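PDB 7KV1: SusD family protein from Bacteroides uniformis, which probably binds beta-glucan at the surface of a human gut bacterium, as a SusD-like surface glycan-binding protein. Local coordinates for residues Val115-Ser118 with Gly119-Arg122; Phe154-Asn157 with Met158-His161. One frame throughout, in Å; residues are numbered along the deposited sequence.

Contact 1. Residues Val115-Ser118 with Gly119-Arg122; sequences VDYS and GIKR
Tyr117 and Ile120 lie side by side on one flank of helix 110-129 and point the same way, the ring carbon CD1 of Tyr117 meeting the terminal methyl CD1 of Ile120 at 3.9 Å. Ile120 reaches it because CG1 stands beside its own backbone N (chi1 -71°), which turns the ethyl arm back along the helix while CG2 takes the place anti to the backbone N. Ile120 CD1 also passes 3.3 Å from Asp116 O. A branched aliphatic and an aromatic suit this flank, since Leu159 of helix 138-162 packs against both; the hydroxyl of Tyr117 is hydrogen-bonded to the carbonyl of Pro167. Lys121 lays its methylenes over the carbonyl of Tyr117, with CG 3.1 Å from that O, and leads its amine away. Gly119, whose bare CA lets helix 138-162 come close at Tyr155, donates from N to Val115 O over 2.9 Å, almost straight at 172°. Ser118 OG turns back to the carbonyl of Thr114, and Arg122 NH1 binds the carbonyl of Ala53. Thus an apolar patch meets Leu159, Asp116 brings a buried carboxylate to the same helix, and the polar ends of Tyr117, Ser118 and Arg122 find main-chain carbonyls.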
loop_
_atom_site.group_PDB
_atom_site.type_symbol
_atom_site.label_atom_id
_atom_site.label_comp_id
_atom_site.label_asym_id
_atom_site.label_seq_id
_atom_site.Cartn_x
_atom_site.Cartn_y
_atom_site.Cartn_z
ATOM N N VAL A 115 -11.512 10.383 0.631
ATOM C CA VAL A 115 -11.740 8.920 0.758
ATOM C C VAL A 115 -11.574 8.501 2.221
ATOM O O VAL A 115 -12.478 7.854 2.785
ATOM C CB VAL A 115 -10.762 8.142 -0.134
ATOM C CG1 VAL A 115 -10.793 6.660 0.189
ATOM C CG2 VAL A 115 -11.021 8.388 -1.610
ATOM N N ASP A 116 -10.435 8.833 2.829
ATOM C CA ASP A 116 -10.110 8.344 4.197
ATOM C C ASP A 116 -11.135 8.881 5.207
ATOM O O ASP A 116 -11.636 8.083 6.021
ATOM C CB ASP A 116 -8.675 8.680 4.588
ATOM C CG ASP A 116 -7.631 7.941 3.765
ATOM O OD1 ASP A 116 -7.934 6.825 3.243
ATOM O OD2 ASP A 116 -6.520 8.506 3.637
ATOM N N TYR A 117 -11.451 10.184 5.185
ATOM C CA TYR A 117 -12.440 10.753 6.138
ATOM C C TYR A 117 -13.850 10.217 5.849
ATOM O O TYR A 117 -14.653 10.148 6.795
ATOM C CB TYR A 117 -12.338 12.285 6.235
ATOM C CG TYR A 117 -11.164 12.712 7.070
ATOM C CD1 TYR A 117 -11.139 12.475 8.439
ATOM C CD2 TYR A 117 -10.059 13.318 6.495
ATOM C CE1 TYR A 117 -10.055 12.863 9.218
ATOM C CE2 TYR A 117 -8.974 13.715 7.256
ATOM C CZ TYR A 117 -8.956 13.464 8.619
ATOM O OH TYR A 117 -7.870 13.847 9.357
ATOM N N SER A 118 -14.183 9.892 4.604
ATOM C CA SER A 118 -15.459 9.220 4.278
ATOM C C SER A 118 -15.497 7.835 4.932
ATOM O O SER A 118 -16.486 7.498 5.587
ATOM C CB SER A 118 -15.649 9.137 2.794
ATOM O OG SER A 118 -15.753 10.444 2.253
ATOM N N GLY A 119 -14.429 7.058 4.790
ATOM C CA GLY A 119 -14.297 5.785 5.516
ATOM C C GLY A 119 -14.462 5.974 7.010
ATOM O O GLY A 119 -15.240 5.206 7.663
ATOM N N ILE A 120 -13.753 6.939 7.567
ATOM C CA ILE A 120 -13.778 7.176 9.039
ATOM C C ILE A 120 -15.221 7.493 9.483
ATOM O O ILE A 120 -15.720 6.809 10.391
ATOM C CB ILE A 120 -12.727 8.219 9.414
ATOM C CG1 ILE A 120 -11.326 7.629 9.274
ATOM C CG2 ILE A 120 -12.969 8.747 10.808
ATOM C CD1 ILE A 120 -10.291 8.671 8.943
ATOM N N LYS A 121 -15.901 8.409 8.796
ATOM C CA LYS A 121 -17.311 8.770 9.101
ATOM C C LYS A 121 -18.203 7.521 9.063
ATOM O O LYS A 121 -19.022 7.369 9.953
ATOM C CB LYS A 121 -17.811 9.851 8.138
ATOM C CG LYS A 121 -17.168 11.213 8.343
ATOM C CD LYS A 121 -17.314 12.147 7.140
ATOM C CE LYS A 121 -16.688 13.505 7.376
ATOM N NZ LYS A 121 -17.548 14.605 6.882
ATOM N N ARG A 122 -18.030 6.629 8.098
ATOM C CA ARG A 122 -18.895 5.425 8.001
ATOM C C ARG A 122 -18.538 4.451 9.120
ATOM O O ARG A 122 -19.474 3.817 9.674
ATOM C CB ARG A 122 -18.824 4.820 6.602
ATOM C CG ARG A 122 -19.478 5.681 5.540
ATOM C CD ARG A 122 -18.986 5.268 4.175
ATOM N NE ARG A 122 -19.747 5.941 3.144
ATOM C CZ ARG A 122 -20.172 5.390 2.021
ATOM N NH1 ARG A 122 -19.930 4.124 1.748
ATOM N NH2 ARG A 122 -20.839 6.122 1.157
#

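Contact 2. Residues Phe154-Asn157 with Met158-His161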
loop_
_atom_site.group_PDB
_atom_site.type_symbol
_atom_site.label_atom_id
_atom_site.label_comp_id
_atom_site.label_asym_id
_atom_site.label_seq_id
_atom_site.Cartn_x
_atom_site.Cartn_y
_atom_site.Cartn_z
ATOM N N PHE A 154 -7.113 1.677 9.562
ATOM C CA PHE A 154 -6.622 1.581 8.174
ATOM C C PHE A 154 -6.726 2.940 7.474
ATOM O O PHE A 154 -5.740 3.411 6.875
ATOM C CB PHE A 154 -7.389 0.524 7.393
ATOM C CG PHE A 154 -6.883 0.433 5.985
ATOM C CD1 PHE A 154 -5.735 -0.276 5.710
ATOM C CD2 PHE A 154 -7.513 1.098 4.968
ATOM C CE1 PHE A 154 -5.254 -0.351 4.415
ATOM C CE2 PHE A 154 -7.034 1.027 3.676
ATOM C CZ PHE A 154 -5.892 0.314 3.409
ATOM N N TYR A 155 -7.898 3.567 7.532
ATOM C CA TYR A 155 -8.134 4.895 6.908
ATOM C C TYR A 155 -7.227 5.938 7.562
ATOM O O TYR A 155 -6.696 6.781 6.823
ATOM C CB TYR A 155 -9.614 5.276 6.990
ATOM C CG TYR A 155 -10.536 4.434 6.138
ATOM C CD1 TYR A 155 -10.349 4.332 4.766
ATOM C CD2 TYR A 155 -11.620 3.770 6.704
ATOM C CE1 TYR A 155 -11.216 3.590 3.974
ATOM C CE2 TYR A 155 -12.474 3.003 5.932
ATOM C CZ TYR A 155 -12.290 2.935 4.561
ATOM O OH TYR A 155 -13.132 2.180 3.808
ATOM N N TYR A 156 -7.076 5.927 8.906
ATOM C CA TYR A 156 -6.249 6.935 9.592
ATOM C C TYR A 156 -4.790 6.690 9.225
ATOM O O TYR A 156 -3.987 7.658 9.144
ATOM C CB TYR A 156 -6.459 6.922 11.100
ATOM C CG TYR A 156 -7.513 7.891 11.554
ATOM C CD1 TYR A 156 -7.334 9.253 11.370
ATOM C CD2 TYR A 156 -8.687 7.446 12.147
ATOM C CE1 TYR A 156 -8.293 10.157 11.782
ATOM C CE2 TYR A 156 -9.652 8.349 12.581
ATOM C CZ TYR A 156 -9.456 9.704 12.379
ATOM O OH TYR A 156 -10.422 10.615 12.718
ATOM N N ASN A 157 -4.436 5.415 9.051
ATOM C CA ASN A 157 -3.035 5.038 8.753
ATOM C C ASN A 157 -2.621 5.672 7.412
ATOM O O ASN A 157 -1.474 6.129 7.272
ATOM C CB ASN A 157 -2.883 3.516 8.760
ATOM C CG ASN A 157 -1.486 3.094 8.391
ATOM O OD1 ASN A 157 -0.510 3.615 8.951
ATOM N ND2 ASN A 157 -1.403 2.165 7.444
ATOM N N MET A 158 -3.520 5.645 6.431
ATOM C CA MET A 158 -3.300 6.282 5.112
ATOM C C MET A 158 -3.113 7.798 5.284
ATOM O O MET A 158 -2.108 8.344 4.796
ATOM C CB MET A 158 -4.469 5.984 4.168
ATOM C CG MET A 158 -4.163 6.257 2.731
ATOM S SD MET A 158 -5.548 5.706 1.692
ATOM C CE MET A 158 -5.502 3.940 1.969
ATOM N N LEU A 159 -4.004 8.458 6.012
ATOM C CA LEU A 159 -3.894 9.915 6.303
ATOM C C LEU A 159 -2.543 10.218 6.947
ATOM O O LEU A 159 -1.874 11.188 6.539
ATOM C CB LEU A 159 -5.028 10.346 7.232
ATOM C CG LEU A 159 -6.407 10.394 6.586
ATOM C CD1 LEU A 159 -7.484 10.463 7.662
ATOM C CD2 LEU A 159 -6.525 11.578 5.617
ATOM N N TRP A 160 -2.199 9.444 7.964
ATOM C CA TRP A 160 -0.966 9.627 8.753
ATOM C C TRP A 160 0.230 9.490 7.828
ATOM O O TRP A 160 1.129 10.333 7.917
ATOM C CB TRP A 160 -0.933 8.599 9.883
ATOM C CG TRP A 160 0.313 8.572 10.701
ATOM C CD1 TRP A 160 0.847 9.569 11.463
ATOM C CD2 TRP A 160 1.148 7.425 10.913
ATOM N NE1 TRP A 160 1.997 9.130 12.080
ATOM C CE2 TRP A 160 2.202 7.824 11.770
ATOM C CE3 TRP A 160 1.171 6.128 10.384
ATOM C CZ2 TRP A 160 3.247 6.968 12.121
ATOM C CZ3 TRP A 160 2.154 5.258 10.799
ATOM C CH2 TRP A 160 3.181 5.668 11.657
ATOM N N HIS A 161 0.244 8.487 6.949
ATOM C CA HIS A 161 1.410 8.230 6.054
ATOM C C HIS A 161 1.626 9.412 5.105
ATOM O O HIS A 161 2.799 9.774 4.865
ATOM C CB HIS A 161 1.240 6.923 5.253
ATOM C CG HIS A 161 1.829 5.695 5.868
ATOM N ND1 HIS A 161 1.246 5.030 6.921
ATOM C CD2 HIS A 161 2.959 5.005 5.577
ATOM C CE1 HIS A 161 1.950 3.956 7.204
ATOM N NE2 HIS A 161 3.034 3.939 6.421
#
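The imidazole of His161 presents its edge to Asn157 one turn earlier, with the backbone O of Asn157 lying near the ring plane, while Tyr243 stacks on the ring and Phe470 meets it edge-to-face. The indole of Trp160 likewise receives Asn157 at its edge, OD1 lying in plane 3.3 Å from CE3, and the ring of Tyr189 meets it too. Phe154 meets Trp288 and Tyr405 edge-to-face. These are i to i+3 and i to i+4 contacts along helix 138-162, part of the helical, tetratricopeptide-repeat-related region of the SusD fold. Two donors of one residue grip Asn157 O: His161 N gives the ordinary helical bond, and ND1 adds another of 3.0 Å, the two coming from opposite faces of the carbonyl plane. An alanine here is likely to leave Asn157 O with the main-chain donor alone and Tyr243 without the ring it stacks on. The turn at chi1 of Asn157 (177°) brings OD1 beside the imidazole and the edge of the indole; its amide stands nearly perpendicular to the imidazole, the planes 87° apart, and its ND2 is held by Glu239. A short amide suits a buried place between rings and a carboxylate. On another side, Tyr156 brings CD1 to Leu159 CD1, and its hydroxyl binds the carbonyl of Tyr169. Met158, flexible and unbranched, bends at its last torsion (chi3 -65°), which carries its methyl CE to 3.7 Å from CE2 of the Phe154 ring.

Overall arrangement
Contact 1 lies on helix 110-129 and contact 2 on helix 138-162, the next helix along the chain, so contact 1 comes first in sequence. Their centres are 11 Å apart and the two helices touch directly: Asp116 packs against Met158 and Leu159, and Gly119 CA comes 3.4 Å from Tyr155 CE2, an approach that a residue without a side chain permits. Both belong to the N-terminal SusD-like, TPR-related sequence family. Contact 2 sits deeper: its centre lies about 11 Å from the centre of the chain, against about 17 Å for contact 1, and it also meets helices 185-201 and 230-244. Successive helices packed in this way build the helical scaffold of this SusD-like protein.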